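Local coordinates for protein R.Pab1 family restriction endonuclease (Campylobacter coli, PDB 7CFA) that acts as a restriction DNA glycosylase, probably excising bases within its recognition sequence as other R.PabI-type restriction enzymes do, at residues 95-100 with 234-239; 89-94 with 206-211; 151-156 with 215-220. The protein carries 2 engineered substitutions. All coordinates share one frame; numbering follows the deposited sequence.

Interaction 1 of 3, residues 95-100 with 234-239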
# COMPACT_ATOMS: atom_id res chain seq x y z
N GLU A 95 9.96 -30.05 -23.58
CA GLU A 95 10.02 -28.97 -24.56
C GLU A 95 9.33 -27.71 -24.06
O GLU A 95 9.70 -26.60 -24.46
CB GLU A 95 9.39 -29.42 -25.88
CG GLU A 95 10.11 -30.56 -26.58
CD GLU A 95 9.84 -31.92 -25.96
OE1 GLU A 95 9.04 -32.00 -25.00
OE2 GLU A 95 10.43 -32.92 -26.43
N ASN A 96 8.32 -27.86 -23.20
CA ASN A 96 7.66 -26.69 -22.62
C ASN A 96 8.63 -25.92 -21.73
O ASN A 96 8.72 -24.69 -21.81
CB ASN A 96 6.43 -27.12 -21.83
CG ASN A 96 5.37 -27.77 -22.70
OD1 ASN A 96 5.32 -27.53 -23.91
ND2 ASN A 96 4.52 -28.59 -22.10
N LEU A 97 9.35 -26.64 -20.86
CA LEU A 97 10.32 -25.97 -20.00
C LEU A 97 11.49 -25.42 -20.80
O LEU A 97 12.01 -24.34 -20.47
CB LEU A 97 10.81 -26.94 -18.92
CG LEU A 97 9.75 -27.43 -17.94
CD1 LEU A 97 10.35 -28.41 -16.94
CD2 LEU A 97 9.10 -26.25 -17.21
N PHE A 98 11.92 -26.13 -21.85
CA PHE A 98 13.00 -25.62 -22.69
C PHE A 98 12.58 -24.36 -23.43
O PHE A 98 13.37 -23.42 -23.58
CB PHE A 98 13.46 -26.69 -23.67
CG PHE A 98 14.45 -27.66 -23.09
CD1 PHE A 98 14.11 -28.99 -22.92
CD2 PHE A 98 15.71 -27.24 -22.72
CE1 PHE A 98 15.01 -29.89 -22.38
CE2 PHE A 98 16.62 -28.13 -22.18
CZ PHE A 98 16.27 -29.46 -22.01
N GLY A 99 11.33 -24.31 -23.89
CA GLY A 99 10.84 -23.11 -24.56
C GLY A 99 10.82 -21.91 -23.65
O GLY A 99 11.15 -20.79 -24.06
N ILE A 100 10.44 -22.11 -22.38
CA ILE A 100 10.50 -21.02 -21.42
C ILE A 100 11.94 -20.64 -21.12
O ILE A 100 12.27 -19.46 -20.96
CB ILE A 100 9.73 -21.39 -20.14
CG1 ILE A 100 8.28 -21.77 -20.47
CG2 ILE A 100 9.75 -20.24 -19.14
CD1 ILE A 100 7.47 -22.17 -19.26
N GLU A 234 16.17 -25.34 -14.56
CA GLU A 234 17.31 -26.25 -14.67
C GLU A 234 17.22 -27.37 -13.64
O GLU A 234 17.56 -28.52 -13.93
CB GLU A 234 18.62 -25.48 -14.53
CG GLU A 234 19.86 -26.28 -14.88
CD GLU A 234 19.99 -26.54 -16.37
OE1 GLU A 234 19.32 -25.83 -17.16
OE2 GLU A 234 20.75 -27.45 -16.76
N PHE A 235 16.78 -27.04 -12.42
CA PHE A 235 16.65 -28.06 -11.38
C PHE A 235 15.55 -29.06 -11.72
O PHE A 235 15.70 -30.26 -11.48
CB PHE A 235 16.38 -27.39 -10.03
CG PHE A 235 15.98 -28.36 -8.94
CD1 PHE A 235 16.94 -29.08 -8.25
CD2 PHE A 235 14.65 -28.53 -8.61
CE1 PHE A 235 16.58 -29.96 -7.25
CE2 PHE A 235 14.28 -29.42 -7.61
CZ PHE A 235 15.25 -30.13 -6.93
N ILE A 236 14.43 -28.57 -12.26
CA ILE A 236 13.33 -29.47 -12.60
C ILE A 236 13.70 -30.34 -13.79
O ILE A 236 13.43 -31.55 -13.80
CB ILE A 236 12.05 -28.65 -12.87
CG1 ILE A 236 11.60 -27.94 -11.59
CG2 ILE A 236 10.94 -29.55 -13.40
CD1 ILE A 236 10.38 -27.05 -11.77
N LEU A 237 14.33 -29.76 -14.81
CA LEU A 237 14.72 -30.53 -15.99
C LEU A 237 15.69 -31.65 -15.63
O LEU A 237 15.63 -32.74 -16.21
CB LEU A 237 15.33 -29.61 -17.05
CG LEU A 237 14.35 -28.74 -17.84
CD1 LEU A 237 15.10 -27.78 -18.75
CD2 LEU A 237 13.40 -29.62 -18.65
N ASN A 238 16.58 -31.41 -14.67
CA ASN A 238 17.57 -32.39 -14.25
C ASN A 238 17.07 -33.29 -13.13
O ASN A 238 17.87 -33.80 -12.34
CB ASN A 238 18.86 -31.69 -13.84
CG ASN A 238 19.51 -30.94 -14.98
OD1 ASN A 238 19.42 -31.36 -16.14
ND2 ASN A 238 20.16 -29.83 -14.67
N SER A 239 15.76 -33.51 -13.04
CA SER A 239 15.19 -34.35 -12.00
C SER A 239 14.64 -35.65 -12.59
O SER A 239 14.78 -35.90 -13.78
CB SER A 239 14.09 -33.61 -11.24
OG SER A 239 14.61 -32.45 -10.61
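L237, in the last turn of helix 223-237, divides its two methyls between F98 and L97 of helix 94-106. L237 CD1 sits over one face of the F98 ring, 3.9 Å from the ring centroid and only 16° off the normal, which identifies a CH-pi contact. The methyl is displaced toward the rim, where F98 CE2 and CZ each lie 3.8 Å from L237 CD1. The other branch, L237 CD2, settles against L97, at 3.7 Å from both CB and CD1 of that residue; the two leucine side chains run past one another in opposite directions. L97 CD1 also touches I236 CG2 at 3.8 Å, and here the side chains cross at about a right angle. L237 CG lies opposite the carbonyl carbon (chi1 -76°), which points the isobutyl fork at helix 94-106, one methyl to each partner. No hydrogen bond spans the segments, whose nearest CA atoms, those of L97 and L237, are 7.5 Å apart.

Just past L237 the chain leaves the helix at N238. N238 ND2 donates to E234 OE2 (3.2 Å, N-H...O 152°), approaching from above the carboxylate plane, while S239 OG donates to F235 O at 2.6 Å. The other carboxylate oxygen, E234 OE1, forms a salt bridge with K101 of helix 94-106, a polar tie between the same two helices. Around the contact, F84 and F87 of helix 79-88 pack on I236, F87 also reaches L97, and L212 of helix 208-219 closes on L97, so L97 packs among helices 79-88, 208-219 and 223-237 as well as its own.

Interaction 2 of 3, residues 89-94 with 206-211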
# COMPACT_ATOMS: atom_id res chain seq x y z
N HIS A 89 5.29 -36.26 -12.76
CA HIS A 89 4.28 -37.21 -13.21
C HIS A 89 4.09 -37.18 -14.73
O HIS A 89 3.05 -37.65 -15.22
CB HIS A 89 2.96 -36.94 -12.49
CG HIS A 89 3.00 -37.29 -11.04
ND1 HIS A 89 3.55 -36.46 -10.08
CD2 HIS A 89 2.55 -38.38 -10.37
CE1 HIS A 89 3.44 -37.03 -8.90
NE2 HIS A 89 2.84 -38.19 -9.04
N ASN A 90 5.05 -36.63 -15.47
CA ASN A 90 5.11 -36.73 -16.93
C ASN A 90 3.92 -36.07 -17.62
O ASN A 90 3.47 -36.53 -18.67
CB ASN A 90 5.22 -38.19 -17.39
CG ASN A 90 6.61 -38.75 -17.22
OD1 ASN A 90 7.60 -38.12 -17.58
ND2 ASN A 90 6.70 -39.96 -16.67
N ILE A 91 3.38 -35.00 -17.05
CA ILE A 91 2.34 -34.23 -17.71
C ILE A 91 2.90 -33.03 -18.45
O ILE A 91 2.49 -32.74 -19.58
CB ILE A 91 1.26 -33.80 -16.68
CG1 ILE A 91 0.53 -35.02 -16.13
CG2 ILE A 91 0.28 -32.82 -17.31
CD1 ILE A 91 -0.67 -34.69 -15.28
N ILE A 92 3.88 -32.35 -17.86
CA ILE A 92 4.54 -31.23 -18.50
C ILE A 92 5.66 -31.75 -19.38
O ILE A 92 6.54 -32.50 -18.92
CB ILE A 92 5.09 -30.25 -17.44
CG1 ILE A 92 3.94 -29.62 -16.66
CG2 ILE A 92 5.96 -29.19 -18.09
CD1 ILE A 92 4.39 -28.62 -15.62
N LEU A 93 5.64 -31.37 -20.66
CA LEU A 93 6.68 -31.79 -21.59
C LEU A 93 7.99 -31.06 -21.30
O LEU A 93 8.00 -29.91 -20.86
CB LEU A 93 6.25 -31.50 -23.03
CG LEU A 93 4.92 -32.11 -23.50
CD1 LEU A 93 4.57 -31.61 -24.89
CD2 LEU A 93 5.00 -33.62 -23.47
N LYS A 94 9.10 -31.74 -21.57
CA LYS A 94 10.41 -31.10 -21.42
C LYS A 94 10.56 -29.94 -22.39
O LYS A 94 11.21 -28.94 -22.06
CB LYS A 94 11.53 -32.12 -21.64
CG LYS A 94 11.55 -33.26 -20.63
CD LYS A 94 12.61 -34.29 -20.97
CE LYS A 94 12.59 -35.45 -19.98
NZ LYS A 94 13.55 -36.52 -20.35
N ASN A 206 -5.64 -30.19 -17.60
CA ASN A 206 -6.49 -29.26 -18.32
C ASN A 206 -6.16 -27.80 -18.03
O ASN A 206 -6.61 -26.92 -18.78
CB ASN A 206 -7.96 -29.52 -17.98
CG ASN A 206 -8.41 -30.91 -18.39
OD1 ASN A 206 -7.94 -31.47 -19.37
ND2 ASN A 206 -9.35 -31.47 -17.63
N ASN A 207 -5.39 -27.51 -16.98
CA ASN A 207 -5.08 -26.12 -16.66
C ASN A 207 -3.64 -25.93 -16.19
O ASN A 207 -3.32 -24.88 -15.62
CB ASN A 207 -6.05 -25.58 -15.60
CG ASN A 207 -6.00 -26.36 -14.29
OD1 ASN A 207 -5.09 -27.16 -14.05
ND2 ASN A 207 -6.99 -26.13 -13.44
N ILE A 208 -2.76 -26.92 -16.40
CA ILE A 208 -1.39 -26.80 -15.91
C ILE A 208 -0.63 -25.72 -16.66
O ILE A 208 0.25 -25.06 -16.10
CB ILE A 208 -0.67 -28.16 -15.98
CG1 ILE A 208 0.74 -28.06 -15.39
CG2 ILE A 208 -0.62 -28.68 -17.41
CD1 ILE A 208 0.77 -27.57 -13.96
N ASN A 209 -0.96 -25.50 -17.94
CA ASN A 209 -0.24 -24.50 -18.73
C ASN A 209 -0.46 -23.09 -18.21
O ASN A 209 0.34 -22.20 -18.53
CB ASN A 209 -0.64 -24.59 -20.20
CG ASN A 209 0.09 -25.70 -20.93
OD1 ASN A 209 1.19 -25.50 -21.43
ND2 ASN A 209 -0.52 -26.88 -20.98
N ILE A 210 -1.52 -22.86 -17.43
CA ILE A 210 -1.68 -21.57 -16.76
C ILE A 210 -0.51 -21.32 -15.82
O ILE A 210 0.04 -20.21 -15.77
CB ILE A 210 -3.03 -21.53 -16.01
CG1 ILE A 210 -4.18 -21.59 -17.00
CG2 ILE A 210 -3.11 -20.30 -15.12
CD1 ILE A 210 -5.53 -21.73 -16.35
N PHE A 211 -0.11 -22.34 -15.07
CA PHE A 211 1.01 -22.17 -14.14
C PHE A 211 2.34 -22.09 -14.88
O PHE A 211 3.26 -21.43 -14.40
CB PHE A 211 0.99 -23.31 -13.11
CG PHE A 211 -0.27 -23.35 -12.29
CD1 PHE A 211 -1.39 -24.02 -12.75
CD2 PHE A 211 -0.34 -22.68 -11.08
CE1 PHE A 211 -2.56 -24.04 -12.01
CE2 PHE A 211 -1.50 -22.70 -10.33
CZ PHE A 211 -2.61 -23.38 -10.80
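The turn that joins helix 79-88 to helix 94-106 presses I91 and I92 onto I208, near the start of helix 208-219. A Schellman motif ends the first helix: N90 is its C-prime residue, with a positive phi of 63°, and the motif bonds run from I91 N to F86 O and from N90 N to F87 O. L93 then takes the N-cap position of the next helix, so the two isoleucines occupy the short link between a helix stop and a helix start.

I92 makes the closer approach. Its CD1 lies 3.7 Å from I208 CG1, and its CG1 is 3.8 Å from that same I208 CG1; the side chains cross at about a right angle. I208 extends CG1 away from its backbone N (chi1 -177°), which brings this methylene to I92. The branch methyl I208 CG2 faces I91 CG2 at a looser 4.2 Å. All of these are apolar contacts, and the pair of segments buries 107 Å² between them.

Further out, F86 of helix 79-88 packs on both I91 and I208, and I83 on I92. On the other segment, N207 is held by bonds from its side chain to S204 N and E202 O, directly before I208. The whole is a short connection between two helices, opened by a Schellman motif and closed by an N-cap residue, whose isoleucines dock on a third helix.

Interaction 3 of 3, residues 151-156 with 215-220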
# COMPACT_ATOMS: atom_id res chain seq x y z
N PHE A 151 -9.17 -17.39 -15.21
CA PHE A 151 -7.93 -17.11 -14.49
C PHE A 151 -7.25 -15.86 -15.05
O PHE A 151 -7.25 -15.62 -16.26
CB PHE A 151 -6.97 -18.29 -14.58
CG PHE A 151 -7.46 -19.52 -13.87
CD1 PHE A 151 -8.22 -20.47 -14.54
CD2 PHE A 151 -7.16 -19.73 -12.54
CE1 PHE A 151 -8.67 -21.60 -13.89
CE2 PHE A 151 -7.60 -20.86 -11.88
CZ PHE A 151 -8.36 -21.80 -12.55
N LEU A 152 -6.67 -15.07 -14.14
CA LEU A 152 -5.87 -13.92 -14.53
C LEU A 152 -4.82 -13.69 -13.46
O LEU A 152 -4.95 -14.14 -12.32
CB LEU A 152 -6.72 -12.65 -14.72
CG LEU A 152 -7.39 -11.99 -13.51
CD1 LEU A 152 -6.47 -10.96 -12.84
CD2 LEU A 152 -8.70 -11.34 -13.91
N SER A 153 -3.76 -12.98 -13.84
CA SER A 153 -2.75 -12.52 -12.90
C SER A 153 -2.56 -11.03 -13.08
O SER A 153 -2.61 -10.52 -14.20
CB SER A 153 -1.42 -13.26 -13.09
OG SER A 153 -0.86 -12.98 -14.36
N GLU A 154 -2.37 -10.33 -11.97
CA GLU A 154 -2.15 -8.89 -11.99
C GLU A 154 -0.86 -8.56 -11.25
O GLU A 154 -0.58 -9.10 -10.18
CB GLU A 154 -3.33 -8.13 -11.37
CG GLU A 154 -3.80 -8.67 -10.03
CD GLU A 154 -5.06 -7.96 -9.55
OE1 GLU A 154 -5.55 -7.06 -10.27
OE2 GLU A 154 -5.55 -8.30 -8.45
N ILE A 155 -0.07 -7.67 -11.85
CA ILE A 155 1.21 -7.25 -11.30
C ILE A 155 1.08 -5.80 -10.84
O ILE A 155 0.84 -4.90 -11.65
CB ILE A 155 2.34 -7.40 -12.33
CG1 ILE A 155 2.45 -8.86 -12.78
CG2 ILE A 155 3.66 -6.91 -11.75
CD1 ILE A 155 3.44 -9.09 -13.88
N ILE A 156 1.22 -5.59 -9.54
CA ILE A 156 1.18 -4.25 -8.95
C ILE A 156 2.60 -3.72 -8.87
O ILE A 156 3.50 -4.40 -8.36
CB ILE A 156 0.51 -4.28 -7.57
CG1 ILE A 156 -0.89 -4.89 -7.66
CG2 ILE A 156 0.44 -2.88 -6.98
CD1 ILE A 156 -1.82 -4.16 -8.61
N LEU A 215 4.94 -18.94 -14.60
CA LEU A 215 6.38 -19.03 -14.39
C LEU A 215 7.13 -18.15 -15.38
O LEU A 215 8.08 -17.46 -15.02
CB LEU A 215 6.84 -20.48 -14.50
CG LEU A 215 8.28 -20.75 -14.07
CD1 LEU A 215 8.43 -20.55 -12.57
CD2 LEU A 215 8.73 -22.14 -14.49
N LYS A 216 6.69 -18.17 -16.65
CA LYS A 216 7.33 -17.33 -17.66
C LYS A 216 7.18 -15.85 -17.34
O LYS A 216 8.10 -15.06 -17.59
CB LYS A 216 6.75 -17.64 -19.04
CG LYS A 216 7.46 -16.94 -20.18
CD LYS A 216 6.94 -17.39 -21.54
CE LYS A 216 5.49 -16.99 -21.75
NZ LYS A 216 5.03 -17.32 -23.12
N ILE A 217 6.03 -15.45 -16.78
CA ILE A 217 5.81 -14.05 -16.45
C ILE A 217 6.71 -13.62 -15.30
O ILE A 217 7.26 -12.51 -15.31
CB ILE A 217 4.32 -13.80 -16.15
CG1 ILE A 217 3.49 -13.99 -17.41
CG2 ILE A 217 4.11 -12.40 -15.58
CD1 ILE A 217 2.00 -13.88 -17.19
N PHE A 218 6.87 -14.48 -14.28
CA PHE A 218 7.84 -14.19 -13.23
C PHE A 218 9.23 -13.98 -13.82
O PHE A 218 9.97 -13.10 -13.37
CB PHE A 218 7.87 -15.33 -12.21
CG PHE A 218 6.88 -15.17 -11.08
CD1 PHE A 218 7.08 -14.22 -10.09
CD2 PHE A 218 5.76 -15.99 -11.01
CE1 PHE A 218 6.18 -14.08 -9.05
CE2 PHE A 218 4.86 -15.85 -9.97
CZ PHE A 218 5.06 -14.90 -8.99
N GLY A 219 9.59 -14.77 -14.84
CA GLY A 219 10.92 -14.72 -15.41
C GLY A 219 11.27 -13.41 -16.08
O GLY A 219 12.45 -13.13 -16.29
N ILE A 220 10.27 -12.60 -16.44
CA ILE A 220 10.51 -11.30 -17.06
C ILE A 220 10.28 -10.15 -16.09
O ILE A 220 10.29 -8.98 -16.51
CB ILE A 220 9.65 -11.13 -18.33
CG1 ILE A 220 8.19 -10.90 -17.95
CG2 ILE A 220 9.79 -12.34 -19.23
CD1 ILE A 220 7.30 -10.53 -19.12
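Residues 152-156 run as an extended strand past the last turn of helix 208-219, and the nearest CA atoms, those of S153 and I217, are 9.4 Å apart, so only side chains bridge the gap. S153 and I155, alternate residues of the strand, both direct their CB toward the helix and meet the two methyls of I217. I217 CG2 touches I155 CD1 at 3.8 Å, the two side chains meeting at a slant. The other methyl, I217 CD1, lies 4.1 Å from S153 OG, a van der Waals approach of a methyl to a hydroxyl. I217 CG1 lies opposite the carbonyl carbon (chi1 -67°) and carries CD1 toward the serine, while CG2, opposite the backbone N, meets I155.

The strand is hydrogen-bonded through its backbone on both flanks, S153 to Y144 and E154 to Y171, and the Y144 side chain packs on both S153 and I217. Beside I217, K216 makes a cation-pi contact with F103 and packs on I130 of the second subunit.

No hydrogen bond crosses between the segments and all three touching residues are buried; helix and sheet are therefore joined here by dispersion and the hydrophobic effect, with 93 Å² buried.

Overall arrangement
From the N terminus, residues 89-94 come first and close a long loop on 206-211 (interaction 2). The adjoining 95-100 reaches still further, to 234-239 near the C terminus (interaction 1), so these two contacts cross. Interaction 3, from 151-156 to 215-220, is nested inside the loop of interaction 1 and crosses interaction 2. Interactions 2 and 3 share helix 208-219, using its two ends, and I210 CD1 touches F151 CD1 at 3.5 Å. L97 CG lies 4.2 Å from I92 CG2, joining interactions 1 and 2; I100 CG2 meets K216 CB at 4.0 Å, linking 1 and 3. They tie helix 94-106 and the loop before it to the two C-terminal helices, and those to the antiparallel sheet.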